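Local coordinates for small ribosomal subunit protein uS8 (Aquifex aeolicus, PDB 3RF2), which probably binds directly to the central domain of 16S rRNA as a primary binding protein and helps coordinate assembly of the platform of the 30S subunit, at residues D9-I14 with T111-V116; R35-L40 with Q47-L52. All coordinates share one frame; numbering follows the deposited sequence.

In the fold
From the N terminus, the chain opens with helix 6-19, which carries residues 9-14; nearly a hundred residues later strand 113-115 returns to it, and contact 1 closes that long loop. Contact 2 is a much shorter closure lying wholly within this span: after helix 31-43 the chain turns back within a few residues, so that 47-52 on strand 46-51 meets 35-40. Contact 1 thus ties the first helix to the C-terminal antiparallel sheet, and contact 2 ties the second helix to the N-terminal three-stranded sheet. The two share a hydrophobic seam, where Met10 packs on Ile36 and Leu37, and Ile113 reaches Leu40.

Contact 1 of 2, residues D9-I14 with T111-V116; sequences DMFSAI and TNIVKV. With SO4 (sulfate ion), chain D.
Phe11 sets its ring beside its own backbone N, with CG anti to the carbonyl carbon (chi1 -71°), while Ile113 extends CG1 anti to its N (chi1 176°), carrying the longer branch across to the helix to meet that ring. The branch lies over one face of it. CG1 of Ile113 stands 3.8 Å from the centroid of the Phe11 ring and almost on its normal, a CH-pi contact, and Ile113 CD1 continues to Phe11 CE1 at 3.4 Å. A flat aromatic group suits the inner side of the helix because it offers a broad face on which the CG1-CD1 arm of an isoleucine can lie; isoleucine, beta-branched, is well suited to a strand.

At the ring's edge the partner is backbone: Lys115 N lies near the ring plane, 3.8 Å from Phe11 CD2. The aliphatic part of Lys115 runs past the same rim, its CD 4.2 Å from Phe11 CE2. The bent chain then leads its ammonium group away from the ring, to the carbonyl of Ser117 and a salt bridge with Asp5. Lysine can therefore lend methylenes to the apolar contact and still keep its charge among polar partners.

Before the strand, Asn112 uses both ends of its amide. Asn112 OD1 accepts a bent bond from Ile113 N (2.8 Å) and another from Lys15 on the helix, while Asn112 ND2 gives a nearly straight one, 3.0 Å long, to O1 of a sulfate ion that probably came from the crystallisation liquor. Thr111 and Asn112 both face Trp168 in a classic beta bulge. Strand 113-115 pairs with strand 161-167, whose Ala165 also touches Phe11. The axis of 113-115 runs nearly antiparallel to that of residues 9-14, at 161°: helix-on-sheet packing, here of the first helix against the antiparallel C-terminal sheet.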
# COMPACT_ATOMS: atom_id res chain seq x y z
N ASP A 9 -0.39 -8.09 5.34
CA ASP A 9 -1.84 -8.23 5.27
C ASP A 9 -2.48 -7.13 4.40
O ASP A 9 -3.52 -7.34 3.77
CB ASP A 9 -2.43 -8.28 6.69
CG ASP A 9 -1.93 -9.49 7.49
OD1 ASP A 9 -1.84 -10.61 6.92
OD2 ASP A 9 -1.61 -9.33 8.69
N MET A 10 -1.84 -5.97 4.35
CA MET A 10 -2.22 -4.91 3.43
C MET A 10 -2.03 -5.33 1.97
O MET A 10 -2.86 -5.01 1.11
CB MET A 10 -1.40 -3.64 3.71
CG MET A 10 -1.79 -2.43 2.87
SD MET A 10 -0.80 -0.94 3.20
CE MET A 10 0.61 -1.21 2.11
N PHE A 11 -0.94 -6.04 1.68
CA PHE A 11 -0.67 -6.43 0.30
C PHE A 11 -1.78 -7.34 -0.18
O PHE A 11 -2.28 -7.19 -1.30
CB PHE A 11 0.69 -7.11 0.17
CG PHE A 11 1.85 -6.18 0.34
CD1 PHE A 11 1.68 -4.81 0.24
CD2 PHE A 11 3.13 -6.68 0.59
CE1 PHE A 11 2.75 -3.94 0.40
CE2 PHE A 11 4.20 -5.83 0.75
CZ PHE A 11 4.01 -4.45 0.66
N SER A 12 -2.17 -8.27 0.69
CA SER A 12 -3.28 -9.20 0.43
C SER A 12 -4.59 -8.49 0.13
O SER A 12 -5.20 -8.74 -0.92
CB SER A 12 -3.48 -10.15 1.62
OG SER A 12 -2.67 -11.31 1.46
N ALA A 13 -5.04 -7.65 1.05
CA ALA A 13 -6.23 -6.82 0.83
C ALA A 13 -6.17 -6.11 -0.54
O ALA A 13 -7.12 -6.15 -1.33
CB ALA A 13 -6.37 -5.80 1.95
N ILE A 14 -5.04 -5.46 -0.81
CA ILE A 14 -4.91 -4.70 -2.03
C ILE A 14 -5.15 -5.64 -3.21
O ILE A 14 -5.96 -5.34 -4.10
CB ILE A 14 -3.52 -4.06 -2.14
CG1 ILE A 14 -3.46 -2.83 -1.25
CG2 ILE A 14 -3.22 -3.67 -3.58
CD1 ILE A 14 -2.05 -2.28 -1.09
N THR A 111 0.55 -5.79 -11.19
CA THR A 111 0.47 -7.19 -11.59
C THR A 111 0.62 -8.07 -10.35
O THR A 111 -0.13 -9.03 -10.18
CB THR A 111 1.52 -7.55 -12.63
OG1 THR A 111 1.23 -6.84 -13.84
CG2 THR A 111 1.52 -9.07 -12.89
N ASN A 112 1.56 -7.70 -9.48
CA ASN A 112 1.73 -8.42 -8.24
C ASN A 112 2.50 -7.60 -7.24
O ASN A 112 3.23 -6.68 -7.59
CB ASN A 112 2.48 -9.76 -8.48
CG ASN A 112 2.07 -10.85 -7.49
OD1 ASN A 112 1.56 -10.59 -6.40
ND2 ASN A 112 2.29 -12.10 -7.88
N ILE A 113 2.34 -7.95 -5.97
CA ILE A 113 3.02 -7.25 -4.91
C ILE A 113 3.25 -8.25 -3.80
O ILE A 113 2.30 -8.85 -3.31
CB ILE A 113 2.23 -6.01 -4.44
CG1 ILE A 113 2.91 -5.35 -3.25
CG2 ILE A 113 0.80 -6.36 -4.11
CD1 ILE A 113 2.40 -3.95 -3.01
N VAL A 114 4.50 -8.44 -3.42
CA VAL A 114 4.87 -9.54 -2.54
C VAL A 114 5.85 -9.08 -1.47
O VAL A 114 6.82 -8.37 -1.77
CB VAL A 114 5.52 -10.68 -3.32
CG1 VAL A 114 4.57 -11.21 -4.37
CG2 VAL A 114 6.77 -10.19 -3.97
N LYS A 115 5.59 -9.49 -0.23
CA LYS A 115 6.46 -9.17 0.89
C LYS A 115 7.78 -9.95 0.74
O LYS A 115 7.77 -11.12 0.38
CB LYS A 115 5.76 -9.51 2.21
CG LYS A 115 6.52 -9.07 3.47
CD LYS A 115 5.97 -7.76 4.02
CE LYS A 115 6.99 -7.01 4.83
NZ LYS A 115 7.29 -7.69 6.13
N VAL A 116 8.89 -9.29 1.01
CA VAL A 116 10.19 -9.93 0.98
C VAL A 116 10.64 -10.20 2.40
O VAL A 116 10.48 -11.31 2.91
CB VAL A 116 11.22 -9.05 0.26
CG1 VAL A 116 12.61 -9.66 0.37
CG2 VAL A 116 10.83 -8.86 -1.20
S SO4 D . 0.39 -15.11 -6.27
O1 SO4 D . 1.38 -14.10 -5.91
O2 SO4 D . 0.20 -16.03 -5.16
O3 SO4 D . 0.84 -15.82 -7.47
O4 SO4 D . -0.89 -14.46 -6.52

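Contact 2 of 2, residues R35-L40 with Q47-L52; sequences RILDVL and QDWEAL
Trp49 reaches from its strand to Leu37 and Asp38 on the helix, using the face of the indole for one and the edge for the other. Leu37 lays its CB over the five-membered ring, 3.9 Å from the centroid of that Trp49 ring and 13° off the normal, a CH-pi contact. At the edge, NE1 of Trp49 gives a weak, bent hydrogen bond to OD1 of Asp38, doubtful in detail because that oxygen is modelled too close to the ring; the carboxylate plane stands 63° from the indole. The pairing suits a border site: leucine is buried, aspartate is exposed, and tryptophan joins a large apolar surface to one N-H.

With chi1 at 68° the indole is carried off the strand to the helix, which brings its five-membered ring against Leu37. With an alanine here the indole is gone, and Leu37 would probably lose the flat surface over its CB, and Asp38 its weak N-H partner.

Further out, Asp48 OD1 accepts a hydrogen bond from Trp49 N at 2.8 Å and forms a salt bridge with Lys41 of helix 31-43, which probably helps hold the backbone at Trp49. Ile94 of strand 93-98 touches both Trp49 and Leu37. Gln47 and Asp48 both face Tyr97, forming a classic beta bulge in the edge strand. Helix 31-43 thus packs on the antiparallel sheet 24-28, 93-98, 46-51, within the alpha-beta-alpha-beta-beta order of the N-terminal half.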
# COMPACT_ATOMS: atom_id res chain seq x y z
N ARG A 35 4.34 5.39 4.25
CA ARG A 35 5.51 5.66 3.42
C ARG A 35 5.52 4.72 2.25
O ARG A 35 6.02 5.07 1.18
CB ARG A 35 6.82 5.55 4.20
CG ARG A 35 7.19 6.81 4.94
CD ARG A 35 8.64 6.78 5.41
NE ARG A 35 8.94 7.85 6.35
CZ ARG A 35 8.63 7.80 7.64
NH1 ARG A 35 8.00 6.74 8.13
NH2 ARG A 35 8.93 8.82 8.44
N ILE A 36 4.99 3.52 2.45
CA ILE A 36 4.94 2.52 1.38
C ILE A 36 3.93 2.93 0.30
O ILE A 36 4.25 2.91 -0.88
CB ILE A 36 4.58 1.13 1.92
CG1 ILE A 36 5.75 0.58 2.75
CG2 ILE A 36 4.27 0.17 0.77
CD1 ILE A 36 5.39 -0.69 3.48
N LEU A 37 2.74 3.32 0.73
CA LEU A 37 1.70 3.80 -0.17
C LEU A 37 2.16 5.01 -0.93
O LEU A 37 1.74 5.23 -2.06
CB LEU A 37 0.45 4.13 0.60
CG LEU A 37 -0.28 2.92 1.18
CD1 LEU A 37 -1.44 3.37 2.07
CD2 LEU A 37 -0.78 2.15 0.03
N ASP A 38 3.03 5.81 -0.31
CA ASP A 38 3.54 7.01 -0.97
C ASP A 38 4.50 6.64 -2.09
O ASP A 38 4.52 7.29 -3.15
CB ASP A 38 4.20 7.95 0.03
CG ASP A 38 3.32 9.13 0.39
OD1 ASP A 38 2.12 8.93 0.65
OD2 ASP A 38 3.83 10.27 0.40
N VAL A 39 5.28 5.59 -1.87
CA VAL A 39 6.08 5.03 -2.96
C VAL A 39 5.18 4.52 -4.08
O VAL A 39 5.42 4.78 -5.26
CB VAL A 39 6.96 3.86 -2.52
CG1 VAL A 39 7.82 3.38 -3.70
CG2 VAL A 39 7.82 4.25 -1.30
N LEU A 40 4.15 3.76 -3.71
CA LEU A 40 3.27 3.15 -4.70
C LEU A 40 2.56 4.22 -5.56
O LEU A 40 2.42 4.05 -6.77
CB LEU A 40 2.24 2.24 -4.00
CG LEU A 40 2.71 0.91 -3.40
CD1 LEU A 40 1.54 0.19 -2.77
CD2 LEU A 40 3.33 0.04 -4.48
N GLN A 47 -3.61 4.90 -7.56
CA GLN A 47 -4.05 6.21 -7.97
C GLN A 47 -3.81 7.27 -6.89
O GLN A 47 -3.38 8.39 -7.17
CB GLN A 47 -5.53 6.17 -8.37
CG GLN A 47 -6.10 7.49 -8.88
CD GLN A 47 -5.46 7.92 -10.20
OE1 GLN A 47 -5.19 7.08 -11.07
NE2 GLN A 47 -5.19 9.21 -10.35
N ASP A 48 -4.10 6.91 -5.64
CA ASP A 48 -3.96 7.85 -4.53
C ASP A 48 -4.31 7.10 -3.26
O ASP A 48 -4.72 5.93 -3.31
CB ASP A 48 -4.91 9.03 -4.72
CG ASP A 48 -4.37 10.35 -4.09
OD1 ASP A 48 -3.53 10.33 -3.16
OD2 ASP A 48 -4.82 11.42 -4.54
N TRP A 49 -4.11 7.75 -2.13
CA TRP A 49 -4.53 7.22 -0.85
C TRP A 49 -4.80 8.39 0.08
O TRP A 49 -4.13 9.42 0.01
CB TRP A 49 -3.46 6.31 -0.26
CG TRP A 49 -2.22 7.03 0.16
CD1 TRP A 49 -1.15 7.31 -0.62
CD2 TRP A 49 -1.92 7.56 1.46
NE1 TRP A 49 -0.20 7.99 0.11
CE2 TRP A 49 -0.65 8.15 1.39
CE3 TRP A 49 -2.62 7.59 2.69
CZ2 TRP A 49 -0.04 8.76 2.49
CZ3 TRP A 49 -2.02 8.20 3.78
CH2 TRP A 49 -0.74 8.78 3.67
N GLU A 50 -5.79 8.24 0.95
CA GLU A 50 -6.16 9.31 1.88
C GLU A 50 -6.10 8.85 3.34
O GLU A 50 -6.60 7.79 3.67
CB GLU A 50 -7.59 9.78 1.58
CG GLU A 50 -7.74 10.81 0.46
CD GLU A 50 -9.20 11.00 0.08
OE1 GLU A 50 -10.06 10.50 0.83
OE2 GLU A 50 -9.49 11.62 -0.97
N ALA A 51 -5.52 9.66 4.22
CA ALA A 51 -5.68 9.44 5.66
C ALA A 51 -7.06 9.92 6.11
O ALA A 51 -7.38 11.11 6.01
CB ALA A 51 -4.60 10.16 6.45
N LEU A 52 -7.88 9.00 6.60
CA LEU A 52 -9.23 9.34 7.04
C LEU A 52 -9.26 9.77 8.51
O LEU A 52 -9.65 9.00 9.38
CB LEU A 52 -10.19 8.17 6.78
CG LEU A 52 -10.42 7.80 5.31
CD1 LEU A 52 -11.36 6.61 5.16
CD2 LEU A 52 -10.95 8.99 4.55